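Long-range contacts in putative ABC transporter, periplasmic binding protein, amino acid (Neisseria gonorrhoeae, PDB 2YLN), which probably binds L-cystine in the periplasm and hands it to an ABC transporter for import into the cell: residues V61-T66 with V120-G125; P69-D74 with Y82-T87; Q104-M109 with S170-Y175; F135-P140 with G241-K246. The protein carries 1 engineered substitution. All blocks are in the same frame, centred on the assembly; numbering follows the deposited sequence. Where two conformers were deposited one is given.

Contact 1: V61-T66 with V120-G125. With CYS (cysteine), chain B; CYS (cysteine), chain C.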
loop_
_atom_site.group_PDB
_atom_site.type_symbol
_atom_site.label_atom_id
_atom_site.label_comp_id
_atom_site.label_asym_id
_atom_site.label_seq_id
_atom_site.Cartn_x
_atom_site.Cartn_y
_atom_site.Cartn_z
ATOM N N VAL A 61 7.440 12.276 -0.022
ATOM C CA VAL A 61 6.517 11.158 -0.130
ATOM C C VAL A 61 6.951 10.047 0.784
ATOM O O VAL A 61 8.052 9.513 0.610
ATOM C CB VAL A 61 6.373 10.665 -1.570
ATOM C CG1 VAL A 61 5.424 9.471 -1.661
ATOM C CG2 VAL A 61 5.961 11.806 -2.477
ATOM N N GLY A 62 6.104 9.625 1.702
ATOM C CA GLY A 62 6.367 8.466 2.504
ATOM C C GLY A 62 6.005 7.171 1.766
ATOM O O GLY A 62 4.960 7.067 1.126
ATOM N N THR A 63 6.921 6.208 1.868
ATOM C CA THR A 63 6.735 4.893 1.260
ATOM C C THR A 63 7.646 3.920 1.956
ATOM O O THR A 63 8.648 4.325 2.544
ATOM C CB THR A 63 7.011 5.001 -0.288
ATOM O OG1 THR A 63 6.443 3.876 -0.967
ATOM C CG2 THR A 63 8.463 5.057 -0.614
ATOM N N GLU A 64 7.347 2.645 1.917
ATOM C CA GLU A 64 8.145 1.648 2.662
ATOM C C GLU A 64 9.457 1.321 2.040
ATOM O O GLU A 64 10.465 1.200 2.735
ATOM C CB GLU A 64 7.372 0.348 2.872
ATOM C CG GLU A 64 6.182 0.422 3.842
ATOM C CD GLU A 64 5.486 -0.900 3.940
ATOM O OE1 GLU A 64 4.634 -1.153 3.057
ATOM O OE2 GLU A 64 5.849 -1.732 4.785
ATOM N N GLY A 65 9.466 1.017 0.735
ATOM C CA GLY A 65 10.665 0.532 0.084
ATOM C C GLY A 65 10.967 -0.935 0.351
ATOM O O GLY A 65 12.012 -1.403 -0.103
ATOM N N THR A 66 10.066 -1.652 1.008
ATOM C CA THR A 66 10.260 -3.033 1.448
ATOM C C THR A 66 9.036 -3.886 1.152
ATOM O O THR A 66 8.765 -4.897 1.828
ATOM C CB THR A 66 10.587 -3.062 2.914
ATOM O OG1 THR A 66 9.499 -2.470 3.629
ATOM C CG2 THR A 66 11.871 -2.310 3.257
ATOM N N VAL A 120 1.556 10.204 1.333
ATOM C CA VAL A 120 1.882 8.795 1.389
ATOM C C VAL A 120 1.470 8.102 0.087
ATOM O O VAL A 120 0.365 8.333 -0.428
ATOM C CB VAL A 120 1.202 8.089 2.578
ATOM C CG1 VAL A 120 1.388 6.582 2.540
ATOM C CG2 VAL A 120 1.791 8.647 3.876
ATOM N N ALA A 121 2.373 7.310 -0.458
ATOM C CA ALA A 121 2.134 6.473 -1.640
ATOM C C ALA A 121 2.498 5.043 -1.256
ATOM O O ALA A 121 3.694 4.647 -1.304
ATOM C CB ALA A 121 2.933 6.929 -2.841
ATOM N N ASN A 122 1.532 4.267 -0.809
ATOM C CA ASN A 122 1.834 2.969 -0.242
ATOM C C ASN A 122 0.592 2.082 -0.125
ATOM O O ASN A 122 0.304 1.494 0.914
ATOM C CB ASN A 122 2.482 3.129 1.114
ATOM C CG ASN A 122 3.464 2.022 1.446
ATOM O OD1 ASN A 122 4.665 2.236 1.343
ATOM N ND2 ASN A 122 3.002 0.849 1.836
ATOM N N GLN A 123 -0.177 1.978 -1.239
ATOM C CA GLN A 123 -1.340 1.109 -1.270
ATOM C C GLN A 123 -2.321 1.425 -0.122
ATOM O O GLN A 123 -2.902 0.515 0.478
ATOM C CB GLN A 123 -0.965 -0.358 -1.296
ATOM C CG GLN A 123 -0.307 -0.790 -2.608
ATOM C CD GLN A 123 -1.284 -0.704 -3.751
ATOM O OE1 GLN A 123 -2.320 -1.383 -3.731
ATOM N NE2 GLN A 123 -1.049 0.154 -4.732
ATOM N N VAL A 124 -2.569 2.712 0.078
ATOM C CA VAL A 124 -3.452 3.153 1.152
ATOM C C VAL A 124 -4.800 3.639 0.611
ATOM O O VAL A 124 -4.850 4.485 -0.262
ATOM C CB VAL A 124 -2.796 4.320 1.993
ATOM C CG1 VAL A 124 -3.659 4.769 3.102
ATOM C CG2 VAL A 124 -1.465 3.846 2.527
ATOM N N GLY A 125 -5.850 3.134 1.226
ATOM C CA GLY A 125 -7.186 3.714 1.147
ATOM C C GLY A 125 -7.600 4.222 2.521
ATOM O O GLY A 125 -6.977 3.968 3.554
HETATM N N CYS B . -2.815 -1.327 2.557
HETATM C CA CYS B . -2.117 -0.958 3.806
HETATM C C CYS B . -2.951 0.027 4.626
HETATM O O CYS B . -3.703 0.788 3.980
HETATM C CB CYS B . -0.758 -0.318 3.505
HETATM S SG CYS B . 0.381 -1.402 2.647
HETATM O OXT CYS B . -2.793 0.032 5.863
HETATM N N CYS C . 3.630 -3.661 3.532
HETATM C CA CYS C . 3.109 -3.632 4.920
HETATM C C CYS C . 2.536 -5.024 5.237
HETATM O O CYS C . 2.636 -5.908 4.346
HETATM C CB CYS C . 2.033 -2.588 5.050
HETATM S SG CYS C . 0.567 -2.999 4.005
HETATM O OXT CYS C . 2.042 -5.145 6.340
#

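Contact 2: P69-D74 with Y82-T87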
loop_
_atom_site.group_PDB
_atom_site.type_symbol
_atom_site.label_atom_id
_atom_site.label_comp_id
_atom_site.label_asym_id
_atom_site.label_seq_id
_atom_site.Cartn_x
_atom_site.Cartn_y
_atom_site.Cartn_z
ATOM N N PRO A 69 5.210 -5.853 -5.044
ATOM C CA PRO A 69 5.763 -5.118 -6.195
ATOM C C PRO A 69 5.369 -3.630 -6.191
ATOM O O PRO A 69 5.436 -2.967 -7.216
ATOM C CB PRO A 69 5.141 -5.847 -7.385
ATOM C CG PRO A 69 3.778 -6.136 -6.877
ATOM C CD PRO A 69 3.964 -6.508 -5.427
ATOM N N PHE A 70 4.971 -3.113 -5.029
ATOM C CA PHE A 70 4.437 -1.758 -4.894
ATOM C C PHE A 70 5.521 -0.715 -4.628
ATOM O O PHE A 70 5.399 0.432 -5.114
ATOM C CB PHE A 70 3.378 -1.728 -3.778
ATOM C CG PHE A 70 2.204 -2.586 -4.073
ATOM C CD1 PHE A 70 1.311 -2.328 -5.116
ATOM C CD2 PHE A 70 1.861 -3.716 -3.315
ATOM C CE1 PHE A 70 0.203 -3.073 -5.348
ATOM C CE2 PHE A 70 0.713 -4.463 -3.542
ATOM C CZ PHE A 70 -0.146 -4.125 -4.555
ATOM N N THR A 71 6.489 -1.023 -3.760
ATOM C CA THR A 71 7.458 -0.032 -3.310
ATOM C C THR A 71 8.624 -0.855 -2.752
ATOM O O THR A 71 8.509 -1.443 -1.665
ATOM C CB THR A 71 6.836 0.909 -2.285
ATOM O OG1 THR A 71 7.910 1.683 -1.707
ATOM C CG2 THR A 71 6.051 0.285 -1.201
ATOM N N TYR A 72 9.692 -0.960 -3.551
ATOM C CA TYR A 72 10.781 -1.885 -3.203
ATOM C C TYR A 72 12.036 -1.486 -3.913
ATOM O O TYR A 72 12.005 -0.653 -4.792
ATOM C CB TYR A 72 10.357 -3.360 -3.579
ATOM C CG TYR A 72 10.275 -3.663 -5.048
ATOM C CD1 TYR A 72 9.156 -3.320 -5.759
ATOM C CD2 TYR A 72 11.320 -4.228 -5.696
ATOM C CE1 TYR A 72 9.079 -3.603 -7.112
ATOM C CE2 TYR A 72 11.278 -4.465 -7.064
ATOM C CZ TYR A 72 10.160 -4.111 -7.782
ATOM O OH TYR A 72 10.046 -4.382 -9.151
ATOM N N HIS A 73 13.160 -2.106 -3.544
ATOM C CA HIS A 73 14.384 -1.882 -4.255
ATOM C C HIS A 73 14.692 -3.020 -5.175
ATOM O O HIS A 73 14.618 -4.176 -4.793
ATOM C CB HIS A 73 15.566 -1.697 -3.277
ATOM C CG HIS A 73 15.492 -0.414 -2.510
ATOM N ND1 HIS A 73 16.186 0.739 -2.860
ATOM C CD2 HIS A 73 14.707 -0.065 -1.502
ATOM C CE1 HIS A 73 15.823 1.711 -2.042
ATOM N NE2 HIS A 73 14.973 1.235 -1.160
ATOM N N ASP A 74 15.075 -2.681 -6.394
ATOM C CA ASP A 74 15.416 -3.670 -7.376
ATOM C C ASP A 74 16.833 -4.203 -7.157
ATOM O O ASP A 74 17.488 -3.835 -6.150
ATOM C CB ASP A 74 15.196 -3.164 -8.786
ATOM C CG ASP A 74 16.219 -2.173 -9.257
ATOM O OD1 ASP A 74 17.296 -2.040 -8.653
ATOM O OD2 ASP A 74 15.891 -1.577 -10.324
ATOM N N TYR A 82 5.219 -0.172 -8.279
ATOM C CA TYR A 82 4.108 0.550 -8.917
ATOM C C TYR A 82 3.839 1.883 -8.267
ATOM O O TYR A 82 3.724 2.896 -8.965
ATOM C CB TYR A 82 2.862 -0.351 -8.865
ATOM C CG TYR A 82 1.657 0.299 -9.532
ATOM C CD1 TYR A 82 1.536 0.212 -10.902
ATOM C CD2 TYR A 82 0.658 0.915 -8.829
ATOM C CE1 TYR A 82 0.418 0.743 -11.523
ATOM C CE2 TYR A 82 -0.442 1.443 -9.434
ATOM C CZ TYR A 82 -0.580 1.343 -10.801
ATOM O OH TYR A 82 -1.677 1.818 -11.486
ATOM N N ASP A 83 3.709 1.933 -6.951
ATOM C CA ASP A 83 3.336 3.181 -6.303
ATOM C C ASP A 83 4.402 4.276 -6.483
ATOM O O ASP A 83 4.110 5.453 -6.649
ATOM C CB ASP A 83 3.075 3.023 -4.807
ATOM C CG ASP A 83 1.867 2.192 -4.487
ATOM O OD1 ASP A 83 1.704 1.065 -5.011
ATOM O OD2 ASP A 83 0.988 2.677 -3.706
ATOM N N VAL A 84 5.661 3.834 -6.399
ATOM C CA VAL A 84 6.779 4.743 -6.576
ATOM C C VAL A 84 6.775 5.312 -8.009
ATOM O O VAL A 84 6.980 6.519 -8.203
ATOM C CB VAL A 84 8.105 4.026 -6.246
ATOM C CG1 VAL A 84 9.312 4.856 -6.638
ATOM C CG2 VAL A 84 8.135 3.696 -4.761
ATOM N N GLU A 85 6.649 4.442 -9.002
ATOM C CA GLU A 85 6.688 4.876 -10.387
ATOM C C GLU A 85 5.483 5.755 -10.731
ATOM O O GLU A 85 5.617 6.721 -11.465
ATOM C CB GLU A 85 6.857 3.697 -11.338
ATOM C CG GLU A 85 8.118 2.897 -11.122
ATOM C CD GLU A 85 9.448 3.616 -11.230
ATOM O OE1 GLU A 85 9.497 4.790 -11.662
ATOM O OE2 GLU A 85 10.462 3.006 -10.891
ATOM N N VAL A 86 4.288 5.439 -10.205
ATOM C CA VAL A 86 3.157 6.293 -10.406
ATOM C C VAL A 86 3.453 7.691 -9.827
ATOM O O VAL A 86 3.188 8.704 -10.440
ATOM C CB VAL A 86 1.877 5.716 -9.782
ATOM C CG1 VAL A 86 0.761 6.729 -9.772
ATOM C CG2 VAL A 86 1.397 4.493 -10.561
ATOM N N THR A 87 4.024 7.720 -8.604
ATOM C CA THR A 87 4.303 8.967 -7.942
ATOM C C THR A 87 5.315 9.785 -8.722
ATOM O O THR A 87 5.194 10.998 -8.878
ATOM C CB THR A 87 4.728 8.737 -6.494
ATOM O OG1 THR A 87 3.694 8.089 -5.782
ATOM C CG2 THR A 87 5.047 10.067 -5.785
#

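Contact 3: Q104-M109 with S170-Y175. With CYS (cysteine), chain B; CYS (cysteine), chain C.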
loop_
_atom_site.group_PDB
_atom_site.type_symbol
_atom_site.label_atom_id
_atom_site.label_comp_id
_atom_site.label_asym_id
_atom_site.label_seq_id
_atom_site.Cartn_x
_atom_site.Cartn_y
_atom_site.Cartn_z
ATOM N N GLN A 104 9.066 2.829 8.028
ATOM C CA GLN A 104 8.398 1.636 8.529
ATOM C C GLN A 104 6.898 1.811 8.446
ATOM O O GLN A 104 6.356 2.872 8.807
ATOM C CB GLN A 104 8.789 1.376 9.985
ATOM C CG GLN A 104 10.227 1.034 10.211
ATOM C CD GLN A 104 10.745 -0.160 9.440
ATOM O OE1 GLN A 104 11.696 -0.066 8.587
ATOM N NE2 GLN A 104 10.170 -1.269 9.672
ATOM N N TRP A 105 6.184 0.746 8.097
ATOM C CA TRP A 105 4.744 0.858 7.961
ATOM C C TRP A 105 4.086 1.417 9.200
ATOM O O TRP A 105 3.236 2.302 9.141
ATOM C CB TRP A 105 4.040 -0.477 7.541
ATOM C CG TRP A 105 2.596 -0.167 7.535
ATOM C CD1 TRP A 105 1.709 -0.318 8.570
ATOM C CD2 TRP A 105 1.931 0.734 6.657
ATOM N NE1 TRP A 105 0.568 0.379 8.370
ATOM C CE2 TRP A 105 0.715 1.085 7.212
ATOM C CE3 TRP A 105 2.304 1.355 5.439
ATOM C CZ2 TRP A 105 -0.112 2.008 6.666
ATOM C CZ3 TRP A 105 1.458 2.268 4.885
ATOM C CH2 TRP A 105 0.309 2.617 5.499
ATOM N N ASP A 106 4.447 0.910 10.390
ATOM C CA ASP A 106 3.766 1.333 11.585
ATOM C C ASP A 106 4.055 2.720 12.008
ATOM O O ASP A 106 3.412 3.242 12.938
ATOM C CB ASP A 106 3.948 0.286 12.697
ATOM C CG ASP A 106 3.117 -1.008 12.473
ATOM O OD1 ASP A 106 2.056 -0.924 11.889
ATOM O OD2 ASP A 106 3.528 -2.047 12.883
ATOM N N SER A 107 4.932 3.422 11.323
ATOM C CA SER A 107 5.237 4.827 11.479
ATOM C C SER A 107 4.610 5.702 10.373
ATOM O O SER A 107 4.769 6.919 10.395
ATOM C CB SER A 107 6.730 5.099 11.523
ATOM O OG SER A 107 7.328 4.457 12.640
ATOM N N MET A 108 4.000 5.072 9.363
ATOM C CA MET A 108 3.663 5.791 8.133
ATOM C C MET A 108 2.585 6.850 8.318
ATOM O O MET A 108 2.778 8.013 7.990
ATOM C CB MET A 108 3.279 4.800 7.047
ATOM C CG MET A 108 3.170 5.441 5.682
ATOM S SD MET A 108 4.804 5.808 4.930
ATOM C CE MET A 108 5.325 4.115 4.536
ATOM N N MET A 109 1.416 6.432 8.792
ATOM C CA MET A 109 0.299 7.371 8.892
ATOM C C MET A 109 0.504 8.340 10.038
ATOM O O MET A 109 0.160 9.509 9.909
ATOM C CB MET A 109 -1.050 6.628 8.955
ATOM C CG MET A 109 -1.262 5.683 7.793
ATOM S SD MET A 109 -0.909 6.343 6.122
ATOM C CE MET A 109 -2.163 7.580 5.955
ATOM N N SER A 170 1.732 -6.273 10.313
ATOM C CA SER A 170 1.999 -4.942 10.733
ATOM C C SER A 170 0.767 -4.412 11.490
ATOM O O SER A 170 -0.358 -4.529 11.017
ATOM C CB SER A 170 2.387 -4.031 9.578
ATOM O OG SER A 170 1.330 -3.938 8.628
ATOM N N LEU A 171 0.949 -3.914 12.713
ATOM C CA LEU A 171 -0.184 -3.685 13.611
ATOM C C LEU A 171 -1.175 -2.650 13.147
ATOM O O LEU A 171 -2.365 -2.741 13.432
ATOM C CB LEU A 171 0.256 -3.363 14.980
ATOM C CG LEU A 171 1.072 -4.419 15.673
ATOM C CD1 LEU A 171 1.373 -3.886 17.101
ATOM C CD2 LEU A 171 0.414 -5.806 15.615
ATOM N N THR A 172 -0.675 -1.596 12.494
ATOM C CA THR A 172 -1.503 -0.440 12.155
ATOM C C THR A 172 -1.986 -0.481 10.727
ATOM O O THR A 172 -2.702 0.427 10.305
ATOM C CB THR A 172 -0.720 0.890 12.354
ATOM O OG1 THR A 172 0.270 0.985 11.330
ATOM C CG2 THR A 172 -0.120 0.984 13.765
ATOM N N SER A 173 -1.622 -1.502 9.957
ATOM C CA SER A 173 -2.150 -1.614 8.595
ATOM C C SER A 173 -3.609 -1.917 8.638
ATOM O O SER A 173 -4.142 -2.428 9.633
ATOM C CB SER A 173 -1.354 -2.668 7.793
ATOM O OG SER A 173 -1.526 -3.934 8.365
ATOM N N ASN A 174 -4.306 -1.733 7.534
ATOM C CA ASN A 174 -5.638 -2.215 7.445
ATOM C C ASN A 174 -5.750 -3.687 7.732
ATOM O O ASN A 174 -6.727 -4.169 8.330
ATOM C CB ASN A 174 -6.341 -1.818 6.138
ATOM C CG ASN A 174 -5.770 -2.467 4.903
ATOM O OD1 ASN A 174 -4.587 -2.376 4.604
ATOM N ND2 ASN A 174 -6.647 -3.179 4.208
ATOM N N TYR A 175 -4.734 -4.468 7.319
ATOM C CA TYR A 175 -4.707 -5.903 7.565
ATOM C C TYR A 175 -4.573 -6.195 9.054
ATOM O O TYR A 175 -5.271 -7.068 9.589
ATOM C CB TYR A 175 -3.573 -6.528 6.766
ATOM C CG TYR A 175 -3.561 -6.169 5.311
ATOM C CD1 TYR A 175 -4.672 -6.479 4.525
ATOM C CD2 TYR A 175 -2.531 -5.503 4.744
ATOM C CE1 TYR A 175 -4.714 -6.081 3.190
ATOM C CE2 TYR A 175 -2.560 -5.118 3.427
ATOM C CZ TYR A 175 -3.674 -5.339 2.662
ATOM O OH TYR A 175 -3.769 -4.974 1.366
HETATM N N CYS B . -2.815 -1.327 2.557
HETATM C CA CYS B . -2.117 -0.958 3.806
HETATM C C CYS B . -2.951 0.027 4.626
HETATM O O CYS B . -3.703 0.788 3.980
HETATM C CB CYS B . -0.758 -0.318 3.505
HETATM S SG CYS B . 0.381 -1.402 2.647
HETATM O OXT CYS B . -2.793 0.032 5.863
HETATM N N CYS C . 3.630 -3.661 3.532
HETATM C CA CYS C . 3.109 -3.632 4.920
HETATM C C CYS C . 2.536 -5.024 5.237
HETATM O O CYS C . 2.636 -5.908 4.346
HETATM C CB CYS C . 2.033 -2.588 5.050
HETATM S SG CYS C . 0.567 -2.999 4.005
HETATM O OXT CYS C . 2.042 -5.145 6.340
HETATM O O HOH W 1 0.814 3.687 9.691
#

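Contact 4: F135-P140 with G241-K246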
loop_
_atom_site.group_PDB
_atom_site.type_symbol
_atom_site.label_atom_id
_atom_site.label_comp_id
_atom_site.label_asym_id
_atom_site.label_seq_id
_atom_site.Cartn_x
_atom_site.Cartn_y
_atom_site.Cartn_z
ATOM N N PHE A 135 -7.611 12.312 6.837
ATOM C CA PHE A 135 -6.881 12.410 5.594
ATOM C C PHE A 135 -7.807 12.531 4.397
ATOM O O PHE A 135 -8.973 12.142 4.473
ATOM C CB PHE A 135 -5.981 11.217 5.364
ATOM C CG PHE A 135 -5.026 10.938 6.513
ATOM C CD1 PHE A 135 -4.022 11.845 6.841
ATOM C CD2 PHE A 135 -5.116 9.782 7.244
ATOM C CE1 PHE A 135 -3.110 11.596 7.893
ATOM C CE2 PHE A 135 -4.274 9.529 8.298
ATOM C CZ PHE A 135 -3.278 10.420 8.598
ATOM N N ASP A 136 -7.285 13.075 3.302
ATOM C CA ASP A 136 -7.921 12.995 2.013
ATOM C C ASP A 136 -7.066 12.115 1.099
ATOM O O ASP A 136 -5.859 11.937 1.277
ATOM C CB ASP A 136 -8.005 14.392 1.365
ATOM C CG ASP A 136 -9.015 15.287 2.016
ATOM O OD1 ASP A 136 -10.040 14.768 2.501
ATOM O OD2 ASP A 136 -8.801 16.493 2.045
ATOM N N LYS A 137 -7.726 11.486 0.128
ATOM C CA LYS A 137 -7.122 10.593 -0.851
ATOM C C LYS A 137 -7.417 11.119 -2.250
ATOM O O LYS A 137 -8.521 11.528 -2.567
ATOM C CB LYS A 137 -7.732 9.194 -0.694
ATOM C CG LYS A 137 -7.172 8.138 -1.575
ATOM C CD LYS A 137 -7.958 6.813 -1.468
ATOM C CE LYS A 137 -9.290 6.847 -2.200
ATOM N NZ LYS A 137 -10.031 5.551 -2.118
ATOM N N SER A 138 -6.385 11.128 -3.092
ATOM C CA SER A 138 -6.582 11.434 -4.511
ATOM C C SER A 138 -7.499 10.421 -5.179
ATOM O O SER A 138 -7.781 9.345 -4.661
ATOM C CB SER A 138 -5.224 11.380 -5.203
ATOM O OG SER A 138 -4.705 10.077 -5.358
ATOM N N GLU A 139 -7.834 10.702 -6.435
ATOM C CA GLU A 139 -8.310 9.701 -7.329
ATOM C C GLU A 139 -7.458 8.472 -7.195
ATOM O O GLU A 139 -6.233 8.575 -7.207
ATOM C CB GLU A 139 -8.153 10.219 -8.777
ATOM C CG GLU A 139 -8.522 9.206 -9.849
ATOM C CD GLU A 139 -9.971 8.910 -9.926
ATOM O OE1 GLU A 139 -10.812 9.729 -9.517
ATOM O OE2 GLU A 139 -10.245 7.812 -10.544
ATOM N N PRO A 140 -8.058 7.253 -7.112
ATOM C CA PRO A 140 -7.214 6.107 -6.986
ATOM C C PRO A 140 -6.357 5.835 -8.213
ATOM O O PRO A 140 -6.799 6.018 -9.350
ATOM C CB PRO A 140 -8.193 4.957 -6.755
ATOM C CG PRO A 140 -9.362 5.638 -6.026
ATOM C CD PRO A 140 -9.464 6.975 -6.828
ATOM N N GLY A 241 -4.779 5.605 -3.277
ATOM C CA GLY A 241 -4.390 6.839 -3.869
ATOM C C GLY A 241 -3.360 7.560 -3.033
ATOM O O GLY A 241 -2.948 7.088 -1.988
ATOM N N LEU A 242 -2.912 8.713 -3.537
ATOM C CA LEU A 242 -2.000 9.530 -2.760
ATOM C C LEU A 242 -2.749 10.107 -1.572
ATOM O O LEU A 242 -3.882 10.634 -1.710
ATOM C CB LEU A 242 -1.433 10.665 -3.605
ATOM C CG LEU A 242 -0.529 10.177 -4.774
ATOM C CD1 LEU A 242 -0.164 11.364 -5.651
ATOM C CD2 LEU A 242 0.677 9.439 -4.272
ATOM N N ILE A 243 -2.202 9.993 -0.355
ATOM C CA ILE A 243 -2.856 10.406 0.872
ATOM C C ILE A 243 -2.178 11.674 1.406
ATOM O O ILE A 243 -0.959 11.737 1.488
ATOM C CB ILE A 243 -2.786 9.317 1.957
ATOM C CG1 ILE A 243 -3.123 7.913 1.427
ATOM C CG2 ILE A 243 -3.655 9.694 3.134
ATOM C CD1 ILE A 243 -4.541 7.789 0.886
ATOM N N VAL A 244 -3.007 12.654 1.739
ATOM C CA VAL A 244 -2.511 13.872 2.390
ATOM C C VAL A 244 -3.330 14.187 3.599
ATOM O O VAL A 244 -4.424 13.650 3.847
ATOM C CB VAL A 244 -2.528 15.090 1.435
ATOM C CG1 VAL A 244 -1.612 14.918 0.231
ATOM C CG2 VAL A 244 -3.947 15.377 0.938
ATOM N N ASN A 245 -2.793 15.082 4.427
ATOM C CA ASN A 245 -3.587 15.670 5.479
ATOM C C ASN A 245 -4.762 16.420 4.905
ATOM O O ASN A 245 -4.618 17.083 3.850
ATOM C CB ASN A 245 -2.745 16.620 6.347
ATOM C CG ASN A 245 -1.824 15.891 7.234
ATOM O OD1 ASN A 245 -2.290 15.332 8.201
ATOM N ND2 ASN A 245 -0.543 15.805 6.903
ATOM N N LYS A 246 -5.896 16.441 5.604
ATOM C CA LYS A 246 -6.982 17.417 5.300
ATOM C C LYS A 246 -6.410 18.829 5.406
ATOM O O LYS A 246 -5.384 19.092 6.061
ATOM C CB LYS A 246 -8.183 17.163 6.216
ATOM C CG LYS A 246 -8.880 15.845 5.856
ATOM C CD LYS A 246 -10.117 15.521 6.686
ATOM C CE LYS A 246 -10.821 14.281 6.137
ATOM N NZ LYS A 246 -11.636 14.617 4.888
HETATM O O HOH W 2 -11.709 11.916 4.163
HETATM O O HOH W 3 -6.496 17.876 1.790
#

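Contact 1: V61-T66 with V120-G125
One wall of the cystine pocket is built where Thr63 and Glu64, at the end of strand 58-63, meet Ala121 and Asn122, just past strand 119-120. The two strands run parallel here, with Gly62 paired to Val120. Ala121 N donates to Gly62 O at 3.0 Å in a nearly straight bond. Beside this pair, Val61 CG1 packs on Ala121 CB at 3.7 Å.

The next rung uses a side chain. A chi1 of -162° turns Thr63 OG1 away from its own N, and it gives its hydrogen to Ala121 O at 2.9 Å. The same hydroxyl is also bonded to Thr71 OG1. Asn122 then spends both ends of its amide on Glu64. Its OD1 takes Glu64 N at 2.8 Å. Its ND2 gives a hydrogen in the amide plane to the anti side of Glu64 OE1 at 2.9 Å. The amide is thus held against rotation, and its plane stands 47° from the carboxylate.

Glu64 OE1 also receives the amino group of the chain C cysteine, N to OE1 2.7 Å. Asn122 lines the pocket itself, and its ND2 helps to position this carboxylate. Gln123 O accepts from the chain B cysteine N at 2.8 Å. Ligand-binding loops at the carboxy-terminal ends of parallel strands are typical of periplasmic solute-binding proteins.

Contact 2: P69-D74 with Y82-T87
The rings of Phe70 and Tyr82 both lie close to the Asp83 carboxylate. Phe70 has Pro69 CD over one face, toward the rim. Asp83 OD1 comes to it obliquely, 3.4 Å from Phe70 CD1, with the carboxylate plane at 89° to the ring. Tyr82 carries Val86 CG2 on one face and has Asp83 OD1 in plane at its edge. Its chi1 of -179° takes the ring away from 69-74, and its OH bonds to Tyr141 O.

The backbones meet at the start of helix 82-94. Tyr82 N donates to Pro69 O at 3.0 Å and Asp83 N to Phe70 O at 2.9 Å. Both donors lie in the carbonyl plane, on a lone pair. The carbonyls of Pro69 and Phe70 thus satisfy N-H groups of the first helical turn. Further along, Val84 CG2 touches Thr71 OG1 at 3.7 Å, the two side chains crossing at about a right angle. Thr71 OG1 is hydrogen-bonded to Thr63 OG1. Phe70 and Thr71 form a classic beta bulge opposite Tyr67.

Asp83 OD2 is held by Tyr141 OH and Gln123 N. The buried carboxylate sits near the positive end of the helix dipole and accepts from donors, which probably stabilises its negative charge.

Contact 3: Q104-M109 with S170-Y175
Trp105 reaches across to Ser170, Thr172 and Ser173 while its ring lies against the ligand. With chi1 at 177° the side chain extends away from its N, which swings the indole toward 170-175. Thr172 OG1 is 3.0 Å from Trp105 NE1, and Ser170 OG lies obliquely 3.6 Å from Trp105 CD1. One face of the indole carries the CB atoms of both bound cysteines, the chain C one 3.5 Å from Trp105 CG. The opposite face has Met108 CB and a water molecule, both toward the rim.

Asp106 follows and grips the type I turn Ser170-Ser173. Its OD1 accepts twice from one residue. Thr172 OG1 approaches on the anti lone pair at 2.7 Å, and Thr172 N comes from above the carboxylate plane. Asp106 OD2 takes Leu171 N on its syn lone pair at 3.2 Å. Periplasmic solute-binding proteins close two lobes over the ligand like a Venus flytrap, and these bonds cross between the lobes in the closed conformation.

At Met109 the backbone N donates to the same water, which in turn donates to Trp105 O and to Thr172 OG1. Across the cleft, Ser173 stands at the N-cap of helix 174-181. Asn174 N, in the first turn of that helix, donates to OXT of the chain B cysteine at 2.9 Å. In one of its two conformers, Ser170 OG donates to OXT of the chain C cysteine.

Contact 4: F135-P140 with G241-K246
Phe135, Asp136 and Lys137 pair with Asn245, Val244 and Ile243 as antiparallel strands, joined by backbone bonds. Asp136 and Val244 form the hydrogen-bonded pair, with N to O distances of 3.0 Å in both directions. Further along, Ser138 N donates to Leu242 O at 2.9 Å. In the other direction a side chain replaces the carbonyl: Leu242 N donates to Ser138 OG at 2.9 Å, and that hydroxyl donates to Glu139 O. Ser138 OG reaches both because it stands between its own backbone N and carbonyl carbon (chi1 72°).

Apolar contacts lie on the Ile243 side. Ile243 CD1 meets Lys137 CG at 3.6 Å; the lysine NZ bonds to Gly239 O. Ile243 CG2 meets Phe135 CB at 3.6 Å, the side chains crossing at about a right angle. The Phe135 ring has Val244 O at its edge, near the plane, and packs on Met109 and Leu112.

The charged contact lies at the Lys246 end. Lys246, in one of two conformers, bends at chi4 (-78°) and brings NZ to Asp136 OD1 at 2.9 Å, a salt bridge on the syn side. One water joins Lys246 NZ to Phe135 O, and another links Asp136 OD2 to Asn245 O, so both bridge side chain and backbone. Asp249 also comes close to Asp136. The lysine would probably offset the repulsion between these two acids.

In the fold
Contacts 1 and 3 line the same pocket. Their centres are about 10 Å apart, and both touch the two cysteine residues, whose SG atoms are 2.1 Å apart, a disulfide, so the ligand is cystine. Glu64 OE2 of contact 1 packs 3.5 Å from Trp105 CB of contact 3. Contact 2 is nested in the chain loop closed by contact 1 and backs it: Asp83 OD2 is 2.8 Å from Gln123 N. Contact 4 shares a sheet with contact 1, with Val120 N 2.9 Å from Ile243 O. Met109 of contact 3 packs on Phe135 and Ile243 of contact 4. Contacts 2 and 3 do not touch; their centres are about 17 Å apart.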